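Local coordinates for protein M32 carboxypeptidase (Chitinophagaceae bacterium, PDB 7A03) that probably removes amino acids one at a time from the C-terminus of peptides, as a metal-dependent carboxypeptidase of the M32 (Taq) family, at residues A13-M18 / Y283-G288; D128-E133 / D381-W386; N162-G167 / F416-T421; D209-L214 / A323-Q328. One frame throughout, in Å; residues are numbered along the deposited sequence.

Interaction 1: A13-M18 / Y283-G288; sequences AYKQKM and YGLPCG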
loop_
_atom_site.group_PDB
_atom_site.type_symbol
_atom_site.label_atom_id
_atom_site.label_comp_id
_atom_site.label_asym_id
_atom_site.label_seq_id
_atom_site.Cartn_x
_atom_site.Cartn_y
_atom_site.Cartn_z
ATOM N N ALA A 13 -13.146 -14.993 -26.550
ATOM C CA ALA A 13 -11.756 -14.907 -27.004
ATOM C C ALA A 13 -10.978 -13.865 -26.208
ATOM O O ALA A 13 -9.799 -14.072 -25.880
ATOM C CB ALA A 13 -11.697 -14.616 -28.506
ATOM N N TYR A 14 -11.629 -12.745 -25.876
ATOM C CA TYR A 14 -11.019 -11.769 -24.972
ATOM C C TYR A 14 -10.654 -12.405 -23.630
ATOM O O TYR A 14 -9.536 -12.232 -23.120
ATOM C CB TYR A 14 -11.971 -10.588 -24.787
ATOM C CG TYR A 14 -11.743 -9.789 -23.528
ATOM C CD1 TYR A 14 -10.691 -8.883 -23.437
ATOM C CD2 TYR A 14 -12.595 -9.922 -22.437
ATOM C CE1 TYR A 14 -10.482 -8.132 -22.273
ATOM C CE2 TYR A 14 -12.396 -9.192 -21.286
ATOM C CZ TYR A 14 -11.345 -8.292 -21.204
ATOM O OH TYR A 14 -11.174 -7.573 -20.032
ATOM N N LYS A 15 -11.596 -13.138 -23.038
ATOM C CA LYS A 15 -11.345 -13.780 -21.754
ATOM C C LYS A 15 -10.207 -14.795 -21.845
ATOM O O LYS A 15 -9.354 -14.859 -20.951
ATOM C CB LYS A 15 -12.640 -14.420 -21.244
ATOM C CG LYS A 15 -12.605 -14.917 -19.817
ATOM C CD LYS A 15 -13.954 -15.513 -19.437
ATOM C CE LYS A 15 -13.950 -16.048 -18.015
ATOM N NZ LYS A 15 -15.219 -16.771 -17.717
ATOM N N GLN A 16 -10.156 -15.572 -22.933
ATOM C CA GLN A 16 -9.088 -16.552 -23.094
ATOM C C GLN A 16 -7.727 -15.861 -23.155
ATOM O O GLN A 16 -6.771 -16.268 -22.479
ATOM C CB GLN A 16 -9.354 -17.392 -24.350
ATOM C CG GLN A 16 -8.302 -18.444 -24.654
ATOM C CD GLN A 16 -7.151 -17.893 -25.474
ATOM O OE1 GLN A 16 -7.360 -17.128 -26.415
ATOM N NE2 GLN A 16 -5.926 -18.281 -25.121
ATOM N N LYS A 17 -7.636 -14.775 -23.930
ATOM C CA LYS A 17 -6.357 -14.071 -24.032
ATOM C C LYS A 17 -5.935 -13.490 -22.690
ATOM O O LYS A 17 -4.760 -13.592 -22.289
ATOM C CB LYS A 17 -6.440 -12.971 -25.084
ATOM C CG LYS A 17 -6.556 -13.493 -26.504
ATOM C CD LYS A 17 -6.746 -12.341 -27.480
ATOM C CE LYS A 17 -6.875 -12.848 -28.906
ATOM N NZ LYS A 17 -5.648 -13.554 -29.375
ATOM N N MET A 18 -6.878 -12.855 -21.984
ATOM C CA MET A 18 -6.546 -12.235 -20.706
ATOM C C MET A 18 -6.188 -13.283 -19.664
ATOM O O MET A 18 -5.321 -13.056 -18.816
ATOM C CB MET A 18 -7.725 -11.400 -20.212
ATOM C CG MET A 18 -8.093 -10.243 -21.128
ATOM S SD MET A 18 -6.712 -9.149 -21.521
ATOM C CE MET A 18 -6.500 -8.339 -19.938
ATOM N N TYR A 283 -11.090 -13.930 -12.934
ATOM C CA TYR A 283 -9.645 -14.100 -12.978
ATOM C C TYR A 283 -9.073 -13.514 -14.265
ATOM O O TYR A 283 -9.552 -13.812 -15.361
ATOM C CB TYR A 283 -9.377 -15.599 -12.943
ATOM C CG TYR A 283 -7.935 -16.015 -13.155
ATOM C CD1 TYR A 283 -7.040 -16.009 -12.101
ATOM C CD2 TYR A 283 -7.476 -16.427 -14.410
ATOM C CE1 TYR A 283 -5.727 -16.407 -12.273
ATOM C CE2 TYR A 283 -6.164 -16.826 -14.583
ATOM C CZ TYR A 283 -5.299 -16.809 -13.519
ATOM O OH TYR A 283 -4.000 -17.209 -13.695
ATOM N N GLY A 284 -8.061 -12.660 -14.127
ATOM C CA GLY A 284 -7.418 -12.066 -15.283
ATOM C C GLY A 284 -8.089 -10.836 -15.852
ATOM O O GLY A 284 -7.525 -10.209 -16.756
ATOM N N LEU A 285 -9.258 -10.448 -15.348
ATOM C CA LEU A 285 -10.049 -9.363 -15.912
ATOM C C LEU A 285 -10.123 -8.208 -14.927
ATOM O O LEU A 285 -9.969 -8.400 -13.715
ATOM C CB LEU A 285 -11.472 -9.851 -16.217
ATOM C CG LEU A 285 -11.570 -11.207 -16.920
ATOM C CD1 LEU A 285 -13.023 -11.575 -17.204
ATOM C CD2 LEU A 285 -10.808 -11.171 -18.235
ATOM N N PRO A 286 -10.371 -6.986 -15.412
ATOM C CA PRO A 286 -10.370 -5.838 -14.491
ATOM C C PRO A 286 -11.326 -5.991 -13.321
ATOM O O PRO A 286 -10.984 -5.607 -12.197
ATOM C CB PRO A 286 -10.714 -4.647 -15.403
ATOM C CG PRO A 286 -10.212 -5.085 -16.771
ATOM C CD PRO A 286 -10.517 -6.567 -16.817
ATOM N N CYS A 287 -12.498 -6.584 -13.542
ATOM C CA CYS A 287 -13.428 -6.790 -12.440
ATOM C C CYS A 287 -13.033 -7.956 -11.534
ATOM O O CYS A 287 -13.772 -8.263 -10.600
ATOM C CB CYS A 287 -14.878 -6.866 -12.935
ATOM S SG CYS A 287 -15.446 -5.300 -13.669
ATOM N N GLY A 288 -11.875 -8.584 -11.759
ATOM C CA GLY A 288 -11.309 -9.530 -10.817
ATOM C C GLY A 288 -10.030 -9.075 -10.146
ATOM O O GLY A 288 -9.368 -9.894 -9.498
HETATM O O HOH W 1 -4.832 -10.603 -17.485
#
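A chi1 of 158° swings the Y14 ring away from its backbone N and out from helix 9-37 to L285, while a chi1 of -45° in L285, which sets CG opposite the carbonyl carbon, brings its CD2 to M18. This methyl is the shared point: L285 CD2 lies 3.7 Å from M18 CB and 4.0 Å from Y14 CE2, meeting the ring obliquely. Beyond it the phenol oxygen reaches the next residue, Y14 OH standing 3.4 Å from P286 CD; its polar partner is S91 OG on helix 82-100. The contact thus fastens the loop between helix 258-277 and helix 293-307 to the N-terminal helix of this mostly helical M32 peptidase fold. G284 passes close to that helix, with M18 CB 3.7 Å from G284 O. One water bridges the two backbones, donating to M18 O and to G284 O, each at 2.8 Å. Farther out, Y283 OH is hydrogen-bonded to D23 and N26 of helix 9-37.

Interaction 2: D128-E133 / D381-W386; sequences DYQVFE and DLNKTW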
loop_
_atom_site.group_PDB
_atom_site.type_symbol
_atom_site.label_atom_id
_atom_site.label_comp_id
_atom_site.label_asym_id
_atom_site.label_seq_id
_atom_site.Cartn_x
_atom_site.Cartn_y
_atom_site.Cartn_z
ATOM N N ASP A 128 26.046 9.298 0.872
ATOM C CA ASP A 128 26.164 10.600 0.221
ATOM C C ASP A 128 25.173 10.666 -0.927
ATOM O O ASP A 128 25.292 9.911 -1.897
ATOM C CB ASP A 128 27.589 10.836 -0.295
ATOM C CG ASP A 128 27.772 12.214 -0.918
ATOM O OD1 ASP A 128 28.901 12.524 -1.347
ATOM O OD2 ASP A 128 26.802 12.998 -0.977
ATOM N N TYR A 129 24.225 11.600 -0.830
ATOM C CA TYR A 129 23.205 11.728 -1.861
ATOM C C TYR A 129 23.800 12.139 -3.201
ATOM O O TYR A 129 23.270 11.763 -4.255
ATOM C CB TYR A 129 22.147 12.743 -1.419
ATOM C CG TYR A 129 21.335 13.285 -2.568
ATOM C CD1 TYR A 129 20.312 12.535 -3.127
ATOM C CD2 TYR A 129 21.603 14.537 -3.105
ATOM C CE1 TYR A 129 19.571 13.019 -4.191
ATOM C CE2 TYR A 129 20.866 15.033 -4.167
ATOM C CZ TYR A 129 19.849 14.265 -4.701
ATOM O OH TYR A 129 19.119 14.752 -5.757
ATOM N N GLN A 130 24.887 12.918 -3.188
ATOM C CA GLN A 130 25.467 13.394 -4.439
ATOM C C GLN A 130 25.948 12.253 -5.324
ATOM O O GLN A 130 26.078 12.439 -6.538
ATOM C CB GLN A 130 26.582 14.410 -4.171
ATOM C CG GLN A 130 26.117 15.638 -3.400
ATOM C CD GLN A 130 25.033 16.424 -4.128
ATOM O OE1 GLN A 130 24.846 16.282 -5.337
ATOM N NE2 GLN A 130 24.305 17.252 -3.383
ATOM N N VAL A 131 26.198 11.077 -4.746
ATOM C CA VAL A 131 26.481 9.896 -5.555
ATOM C C VAL A 131 25.259 9.512 -6.379
ATOM O O VAL A 131 25.372 9.123 -7.549
ATOM C CB VAL A 131 26.953 8.742 -4.651
ATOM C CG1 VAL A 131 26.976 7.437 -5.420
ATOM C CG2 VAL A 131 28.323 9.049 -4.069
ATOM N N PHE A 132 24.071 9.617 -5.780
ATOM C CA PHE A 132 22.821 9.279 -6.445
ATOM C C PHE A 132 22.334 10.390 -7.362
ATOM O O PHE A 132 21.545 10.123 -8.274
ATOM C CB PHE A 132 21.766 8.996 -5.364
ATOM C CG PHE A 132 20.441 8.490 -5.885
ATOM C CD1 PHE A 132 20.372 7.382 -6.711
ATOM C CD2 PHE A 132 19.255 9.110 -5.505
ATOM C CE1 PHE A 132 19.144 6.909 -7.171
ATOM C CE2 PHE A 132 18.030 8.646 -5.965
ATOM C CZ PHE A 132 17.975 7.542 -6.797
ATOM N N GLU A 133 22.799 11.620 -7.148
ATOM C CA GLU A 133 22.175 12.772 -7.797
ATOM C C GLU A 133 22.137 12.715 -9.324
ATOM O O GLU A 133 21.093 13.075 -9.894
ATOM C CB GLU A 133 22.773 14.081 -7.265
ATOM C CG GLU A 133 22.027 15.315 -7.701
ATOM C CD GLU A 133 22.360 15.726 -9.128
ATOM O OE1 GLU A 133 23.455 15.380 -9.617
ATOM O OE2 GLU A 133 21.512 16.360 -9.781
ATOM N N ASP A 381 21.237 19.406 -4.811
ATOM C CA ASP A 381 21.096 19.661 -3.376
ATOM C C ASP A 381 19.710 19.265 -2.864
ATOM O O ASP A 381 19.114 19.945 -2.024
ATOM C CB ASP A 381 21.431 21.111 -3.017
ATOM C CG ASP A 381 22.895 21.303 -2.674
ATOM O OD1 ASP A 381 23.274 21.043 -1.513
ATOM O OD2 ASP A 381 23.666 21.717 -3.565
ATOM N N LEU A 382 19.182 18.161 -3.388
ATOM C CA LEU A 382 17.885 17.698 -2.911
ATOM C C LEU A 382 17.950 17.253 -1.456
ATOM O O LEU A 382 16.936 17.299 -0.749
ATOM C CB LEU A 382 17.371 16.577 -3.809
ATOM C CG LEU A 382 15.906 16.180 -3.618
ATOM C CD1 LEU A 382 14.996 17.347 -3.955
ATOM C CD2 LEU A 382 15.569 14.977 -4.461
ATOM N N ASN A 383 19.125 16.818 -0.990
ATOM C CA ASN A 383 19.254 16.426 0.410
ATOM C C ASN A 383 18.969 17.602 1.339
ATOM O O ASN A 383 18.302 17.438 2.365
ATOM C CB ASN A 383 20.636 15.829 0.673
ATOM C CG ASN A 383 21.755 16.778 0.305
ATOM O OD1 ASN A 383 21.658 17.522 -0.668
ATOM N ND2 ASN A 383 22.826 16.762 1.091
ATOM N N LYS A 384 19.442 18.800 0.985
ATOM C CA LYS A 384 19.148 19.973 1.804
ATOM C C LYS A 384 17.657 20.288 1.804
ATOM O O LYS A 384 17.082 20.601 2.855
ATOM C CB LYS A 384 19.958 21.179 1.322
ATOM C CG LYS A 384 19.774 22.411 2.199
ATOM C CD LYS A 384 19.920 23.710 1.430
ATOM C CE LYS A 384 18.763 24.659 1.713
ATOM N NZ LYS A 384 18.939 25.406 2.990
ATOM N N THR A 385 17.019 20.211 0.634
ATOM C CA THR A 385 15.579 20.432 0.541
ATOM C C THR A 385 14.825 19.459 1.440
ATOM O O THR A 385 13.943 19.855 2.221
ATOM C CB THR A 385 15.158 20.238 -0.918
ATOM O OG1 THR A 385 15.864 21.182 -1.740
ATOM C CG2 THR A 385 13.668 20.434 -1.085
ATOM N N TRP A 386 15.163 18.176 1.321
ATOM C CA TRP A 386 14.568 17.129 2.140
ATOM C C TRP A 386 14.735 17.442 3.621
ATOM O O TRP A 386 13.764 17.424 4.388
ATOM C CB TRP A 386 15.249 15.806 1.783
ATOM C CG TRP A 386 14.762 14.611 2.524
ATOM C CD1 TRP A 386 15.079 14.240 3.801
ATOM C CD2 TRP A 386 13.885 13.598 2.022
ATOM N NE1 TRP A 386 14.444 13.074 4.129
ATOM C CE2 TRP A 386 13.707 12.652 3.052
ATOM C CE3 TRP A 386 13.228 13.403 0.799
ATOM C CZ2 TRP A 386 12.892 11.531 2.904
ATOM C CZ3 TRP A 386 12.422 12.287 0.647
ATOM C CH2 TRP A 386 12.262 11.363 1.697
#
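Y129 lays its ring over the start of helix 382-394, where the backbone N of N383 sits 3.9 Å above one ring face, displaced toward the rim. Two helix N-termini of the largely helical M32 fold meet here, the short axes of 129-133 and 382-386 passing at 11.0 Å with 122° between their directions. Y129 CG is anti to the backbone N (chi1 160°), which carries the phenol toward L382: Y129 CZ is 3.5 Å from L382 CB, and the hydroxyl bonds to T379 O just before that helix. The N383 amide plane is tilted only 22° from the ring, although the two side chains cross at a slant, and N383 CB packs on Y129 CB at 4.0 Å. At the more exposed margin Q130 brings its amide near D381 and N383. D128 caps its own helix: D128 OD2 accepts from Q130 N at 2.9 Å, the donor lying above the carboxylate plane. N383 OD1, buried by this contact without a partner in the model, lies 3.9 Å from Y129 CD2 and 3.8 Å from Q130 NE2.

Interaction 3: N162-G167 / F416-T421; sequences NEYEKG and FGYFPT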
loop_
_atom_site.group_PDB
_atom_site.type_symbol
_atom_site.label_atom_id
_atom_site.label_comp_id
_atom_site.label_asym_id
_atom_site.label_seq_id
_atom_site.Cartn_x
_atom_site.Cartn_y
_atom_site.Cartn_z
ATOM N N ASN A 162 -2.023 9.831 -11.616
ATOM C CA ASN A 162 -3.069 9.012 -12.222
ATOM C C ASN A 162 -2.595 7.595 -12.520
ATOM O O ASN A 162 -3.394 6.655 -12.461
ATOM C CB ASN A 162 -3.585 9.687 -13.492
ATOM C CG ASN A 162 -4.760 8.958 -14.100
ATOM O OD1 ASN A 162 -5.862 8.995 -13.565
ATOM N ND2 ASN A 162 -4.534 8.308 -15.236
ATOM N N GLU A 163 -1.307 7.426 -12.832
ATOM C CA GLU A 163 -0.755 6.096 -13.073
ATOM C C GLU A 163 -0.946 5.194 -11.871
ATOM O O GLU A 163 -1.297 4.017 -12.017
ATOM C CB GLU A 163 0.735 6.216 -13.372
ATOM C CG GLU A 163 1.006 6.711 -14.751
ATOM C CD GLU A 163 0.730 5.643 -15.767
ATOM O OE1 GLU A 163 1.562 4.721 -15.880
ATOM O OE2 GLU A 163 -0.327 5.708 -16.429
ATOM N N TYR A 164 -0.708 5.722 -10.670
ATOM C CA TYR A 164 -0.684 4.859 -9.503
ATOM C C TYR A 164 -2.001 4.857 -8.753
ATOM O O TYR A 164 -2.235 3.952 -7.944
ATOM C CB TYR A 164 0.483 5.227 -8.576
ATOM C CG TYR A 164 1.816 4.736 -9.101
ATOM C CD1 TYR A 164 2.134 3.376 -9.095
ATOM C CD2 TYR A 164 2.750 5.619 -9.622
ATOM C CE1 TYR A 164 3.345 2.921 -9.591
ATOM C CE2 TYR A 164 3.962 5.172 -10.110
ATOM C CZ TYR A 164 4.258 3.828 -10.097
ATOM O OH TYR A 164 5.469 3.397 -10.586
ATOM N N GLU A 165 -2.871 5.820 -9.042
ATOM C CA GLU A 165 -4.185 5.903 -8.414
ATOM C C GLU A 165 -5.085 6.636 -9.401
ATOM O O GLU A 165 -5.044 7.869 -9.489
ATOM C CB GLU A 165 -4.087 6.644 -7.094
ATOM C CG GLU A 165 -5.352 6.642 -6.288
ATOM C CD GLU A 165 -5.684 5.280 -5.660
ATOM O OE1 GLU A 165 -4.801 4.405 -5.536
ATOM O OE2 GLU A 165 -6.859 5.107 -5.272
ATOM N N LYS A 166 -5.883 5.876 -10.147
ATOM C CA LYS A 166 -6.742 6.471 -11.156
ATOM C C LYS A 166 -7.650 7.502 -10.512
ATOM O O LYS A 166 -8.344 7.211 -9.535
ATOM C CB LYS A 166 -7.575 5.385 -11.837
ATOM C CG LYS A 166 -8.484 5.908 -12.932
ATOM C CD LYS A 166 -9.128 4.768 -13.730
ATOM C CE LYS A 166 -9.985 5.313 -14.868
ATOM N NZ LYS A 166 -10.990 4.317 -15.353
ATOM N N GLY A 167 -7.615 8.721 -11.046
ATOM C CA GLY A 167 -8.383 9.820 -10.524
ATOM C C GLY A 167 -7.602 10.803 -9.676
ATOM O O GLY A 167 -8.070 11.927 -9.481
ATOM N N PHE A 416 7.236 7.419 -9.399
ATOM C CA PHE A 416 6.809 8.774 -9.074
ATOM C C PHE A 416 5.288 8.820 -9.138
ATOM O O PHE A 416 4.682 8.317 -10.090
ATOM C CB PHE A 416 7.421 9.778 -10.063
ATOM C CG PHE A 416 8.873 10.091 -9.786
ATOM C CD1 PHE A 416 9.864 9.161 -10.066
ATOM C CD2 PHE A 416 9.239 11.302 -9.210
ATOM C CE1 PHE A 416 11.196 9.445 -9.810
ATOM C CE2 PHE A 416 10.568 11.591 -8.952
ATOM C CZ PHE A 416 11.543 10.662 -9.242
ATOM N N GLY A 417 4.677 9.459 -8.140
ATOM C CA GLY A 417 3.245 9.448 -7.984
ATOM C C GLY A 417 2.723 8.316 -7.124
ATOM O O GLY A 417 1.500 8.178 -6.990
ATOM N N TYR A 418 3.611 7.515 -6.525
ATOM C CA TYR A 418 3.261 6.336 -5.742
ATOM C C TYR A 418 2.982 6.689 -4.286
ATOM O O TYR A 418 1.988 6.239 -3.704
ATOM C CB TYR A 418 4.424 5.332 -5.818
ATOM C CG TYR A 418 4.133 3.933 -5.311
ATOM C CD1 TYR A 418 3.975 3.669 -3.958
ATOM C CD2 TYR A 418 4.060 2.864 -6.196
ATOM C CE1 TYR A 418 3.722 2.381 -3.501
ATOM C CE2 TYR A 418 3.810 1.579 -5.752
ATOM C CZ TYR A 418 3.636 1.346 -4.413
ATOM O OH TYR A 418 3.384 0.062 -3.987
ATOM N N PHE A 419 3.850 7.497 -3.690
ATOM C CA PHE A 419 3.753 7.747 -2.257
ATOM C C PHE A 419 2.369 8.194 -1.775
ATOM O O PHE A 419 1.939 7.719 -0.703
ATOM C CB PHE A 419 4.832 8.755 -1.825
ATOM C CG PHE A 419 6.205 8.162 -1.665
ATOM C CD1 PHE A 419 6.448 7.173 -0.721
ATOM C CD2 PHE A 419 7.267 8.628 -2.432
ATOM C CE1 PHE A 419 7.735 6.629 -0.570
ATOM C CE2 PHE A 419 8.542 8.101 -2.279
ATOM C CZ PHE A 419 8.778 7.102 -1.345
ATOM N N PRO A 420 1.636 9.079 -2.470
ATOM C CA PRO A 420 0.345 9.520 -1.916
ATOM C C PRO A 420 -0.610 8.374 -1.617
ATOM O O PRO A 420 -1.426 8.499 -0.692
ATOM C CB PRO A 420 -0.209 10.461 -2.998
ATOM C CG PRO A 420 0.992 10.960 -3.709
ATOM C CD PRO A 420 1.963 9.808 -3.717
ATOM N N THR A 421 -0.514 7.254 -2.354
ATOM C CA THR A 421 -1.450 6.156 -2.135
ATOM C C THR A 421 -1.390 5.632 -0.705
ATOM O O THR A 421 -2.423 5.214 -0.170
ATOM C CB THR A 421 -1.251 5.028 -3.151
ATOM O OG1 THR A 421 0.043 4.437 -2.983
ATOM C CG2 THR A 421 -1.397 5.565 -4.567
#
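Y164 and Y418 form a T-shaped pair, the edge of Y418 directed at the face of Y164 with centroids 5.1 Å apart and planes at 62°. Y418 CD2 lies 3.5 Å from both Y164 CD1 and Y164 CE1. On that face Y418 CB also makes a CH-pi contact, 4.2 Å from the Y164 ring centroid and almost on its normal. At the rim of the same ring, in its plane, F416 O approaches Y164 CE2 to 3.2 Å. Beside the rings, T421 CG2 packs 3.7 Å from E165 OE1. A chi1 of 64° puts T421 OG1 between backbone N and carbonyl carbon and turns it back, so that T421 OG1 donates to Y418 O at 2.7 Å; T421 N bonds to the same oxygen, and two donors fix the turn into helix 420-439. Farther out, S292 and G294 hold the E165 carboxylate, E369 accepts from G417 N, and H410 meets the Y418 ring edge-to-face. The contact joins the end of helix 157-164 to the start of helix 420-439 near the middle of the M32 fold. An in-plane carbonyl oxygen faces the slightly positive C-H rim of Y164 while its electron-rich face receives C-H groups, consistent with favourable electrostatics.

Interaction 4: D209-L214 / A323-Q328; sequences DKQWQL and ALFPEQ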
loop_
_atom_site.group_PDB
_atom_site.type_symbol
_atom_site.label_atom_id
_atom_site.label_comp_id
_atom_site.label_asym_id
_atom_site.label_seq_id
_atom_site.Cartn_x
_atom_site.Cartn_y
_atom_site.Cartn_z
ATOM N N ASP A 209 8.371 -18.788 18.774
ATOM C CA ASP A 209 7.344 -19.753 18.391
ATOM C C ASP A 209 5.968 -19.312 18.876
ATOM O O ASP A 209 4.964 -19.496 18.171
ATOM C CB ASP A 209 7.711 -21.152 18.906
ATOM C CG ASP A 209 8.807 -21.808 18.077
ATOM O OD1 ASP A 209 9.223 -21.225 17.046
ATOM O OD2 ASP A 209 9.255 -22.912 18.454
ATOM N N LYS A 210 5.911 -18.698 20.066
ATOM C CA LYS A 210 4.654 -18.142 20.553
ATOM C C LYS A 210 4.185 -16.988 19.671
ATOM O O LYS A 210 2.999 -16.897 19.343
ATOM C CB LYS A 210 4.802 -17.682 22.003
ATOM C CG LYS A 210 4.831 -18.812 23.041
ATOM C CD LYS A 210 5.186 -18.243 24.415
ATOM C CE LYS A 210 4.726 -19.144 25.542
ATOM N NZ LYS A 210 4.963 -20.578 25.227
ATOM N N GLN A 211 5.096 -16.111 19.252
ATOM C CA GLN A 211 4.691 -15.055 18.325
ATOM C C GLN A 211 4.154 -15.639 17.022
ATOM O O GLN A 211 3.126 -15.185 16.493
ATOM C CB GLN A 211 5.847 -14.097 18.048
ATOM C CG GLN A 211 6.231 -13.228 19.226
ATOM C CD GLN A 211 7.044 -12.049 18.788
ATOM O OE1 GLN A 211 6.551 -11.190 18.061
ATOM N NE2 GLN A 211 8.299 -11.999 19.199
ATOM N N TRP A 212 4.855 -16.631 16.469
ATOM C CA TRP A 212 4.422 -17.215 15.203
ATOM C C TRP A 212 2.993 -17.726 15.306
ATOM O O TRP A 212 2.133 -17.404 14.463
ATOM C CB TRP A 212 5.367 -18.345 14.802
ATOM C CG TRP A 212 4.869 -19.093 13.620
ATOM C CD1 TRP A 212 4.170 -20.256 13.631
ATOM C CD2 TRP A 212 5.024 -18.729 12.238
ATOM N NE1 TRP A 212 3.875 -20.648 12.347
ATOM C CE2 TRP A 212 4.371 -19.719 11.472
ATOM C CE3 TRP A 212 5.625 -17.650 11.577
ATOM C CZ2 TRP A 212 4.340 -19.689 10.071
ATOM C CZ3 TRP A 212 5.594 -17.619 10.174
ATOM C CH2 TRP A 212 4.943 -18.624 9.444
ATOM N N GLN A 213 2.713 -18.509 16.362
ATOM C CA GLN A 213 1.379 -19.079 16.503
ATOM C C GLN A 213 0.336 -18.003 16.781
ATOM O O GLN A 213 -0.809 -18.133 16.336
ATOM C CB GLN A 213 1.371 -20.167 17.577
ATOM C CG GLN A 213 0.083 -20.981 17.619
ATOM C CD GLN A 213 -0.212 -21.661 16.308
ATOM O OE1 GLN A 213 0.627 -22.392 15.778
ATOM N NE2 GLN A 213 -1.395 -21.409 15.759
ATOM N N LEU A 214 0.720 -16.941 17.495
ATOM C CA LEU A 214 -0.194 -15.831 17.743
ATOM C C LEU A 214 -0.663 -15.215 16.434
ATOM O O LEU A 214 -1.862 -14.961 16.241
ATOM C CB LEU A 214 0.508 -14.778 18.602
ATOM C CG LEU A 214 -0.189 -13.417 18.724
ATOM C CD1 LEU A 214 -1.549 -13.600 19.361
ATOM C CD2 LEU A 214 0.662 -12.468 19.544
ATOM N N ALA A 323 -1.983 -14.121 28.759
ATOM C CA ALA A 323 -1.827 -15.541 29.062
ATOM C C ALA A 323 -0.687 -16.157 28.268
ATOM O O ALA A 323 -0.017 -17.085 28.751
ATOM C CB ALA A 323 -3.131 -16.271 28.745
ATOM N N LEU A 324 -0.470 -15.670 27.044
ATOM C CA LEU A 324 0.604 -16.193 26.213
ATOM C C LEU A 324 1.980 -15.727 26.691
ATOM O O LEU A 324 2.959 -16.481 26.602
ATOM C CB LEU A 324 0.367 -15.752 24.773
ATOM C CG LEU A 324 1.237 -16.367 23.700
ATOM C CD1 LEU A 324 1.187 -17.891 23.830
ATOM C CD2 LEU A 324 0.718 -15.915 22.361
ATOM N N PHE A 325 2.082 -14.491 27.184
ATOM C CA PHE A 325 3.363 -13.884 27.565
ATOM C C PHE A 325 3.280 -13.323 28.984
ATOM O O PHE A 325 3.493 -12.126 29.211
ATOM C CB PHE A 325 3.731 -12.772 26.579
ATOM C CG PHE A 325 3.951 -13.252 25.165
ATOM C CD1 PHE A 325 5.064 -14.003 24.855
ATOM C CD2 PHE A 325 3.057 -12.937 24.152
ATOM C CE1 PHE A 325 5.291 -14.441 23.553
ATOM C CE2 PHE A 325 3.273 -13.377 22.850
ATOM C CZ PHE A 325 4.393 -14.134 22.557
ATOM N N PRO A 326 2.987 -14.163 29.979
ATOM C CA PRO A 326 2.729 -13.613 31.318
ATOM C C PRO A 326 3.948 -12.985 31.968
ATOM O O PRO A 326 3.791 -12.033 32.744
ATOM C CB PRO A 326 2.209 -14.821 32.106
ATOM C CG PRO A 326 2.844 -15.972 31.451
ATOM C CD PRO A 326 2.922 -15.635 29.970
ATOM N N GLU A 327 5.161 -13.462 31.659
ATOM C CA GLU A 327 6.349 -12.856 32.250
ATOM C C GLU A 327 6.628 -11.470 31.686
ATOM O O GLU A 327 7.313 -10.671 32.329
ATOM C CB GLU A 327 7.571 -13.761 32.082
ATOM C CG GLU A 327 8.757 -13.307 32.916
ATOM C CD GLU A 327 9.836 -14.359 33.051
ATOM O OE1 GLU A 327 9.503 -15.514 33.401
ATOM O OE2 GLU A 327 11.019 -14.021 32.820
ATOM N N GLN A 328 6.096 -11.159 30.507
ATOM C CA GLN A 328 6.305 -9.855 29.899
ATOM C C GLN A 328 5.140 -8.908 30.132
ATOM O O GLN A 328 5.350 -7.699 30.261
ATOM C CB GLN A 328 6.515 -10.021 28.386
ATOM C CG GLN A 328 7.799 -10.774 28.006
ATOM C CD GLN A 328 7.711 -12.270 28.277
ATOM O OE1 GLN A 328 6.664 -12.906 28.059
ATOM N NE2 GLN A 328 8.806 -12.839 28.782
#
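The break between helix 311-324 and helix 326-329 packs against helix 208-222, at the periphery of the M32 fold. F325, at the N-cap of the second helix, directs its ring back to the first turns of helix 208-222. Its far end meets K210 and Q211: F325 CZ is 3.6 Å from K210 CB and 3.9 Å from Q211 CG, both obliquely to the ring. L214 CD2 comes to the ring edge, 4.3 Å from F325 CE2. The neighbouring L324 covers one face of the same ring with its CG and sends its two methyls to different residues, L324 CD1 to K210 CG at 3.8 Å and L324 CD2 to L214 CB at 3.9 Å. With chi1 at -75° and the chain extended through chi2 and chi3, the lysine runs past L324 in the opposite direction, bringing K210 CE to 3.4 Å from L324 O before the chain bends at chi4. The Q211 amide is held elsewhere, by F206 O and D254 O, and F206 also meets F325 edge-to-face. K210, Q211 and L214 present the aliphatic parts of their side chains at i, i+1, i+4 spacing, as one face of an alpha-helix does when packing on a neighbouring helical element.

Overall arrangement
The four contacts are spread through a single-chain, largely helical fold. Interaction 3 lies nearest the middle, about 11 Å from the chain centre, whereas interactions 1, 2 and 4 lie about 24 to 28 Å from it. Centres of interactions 1 and 2 are each about 24 Å from that of interaction 3, and about 44 Å from one another. Interactions 2 and 3 are linked through consecutive helices, 129-150 with 157-164 and 382-394 with 420-439. Interaction 1 alternates along the chain with the others, while interaction 4 is nested inside the loops closed by interactions 2 and 3. The contacts tie earlier helices to parts of the chain 109 to 265 residues later. The HExxH pattern of helix 258-277 probably marks the metal site, though no metal is bound to its histidines here.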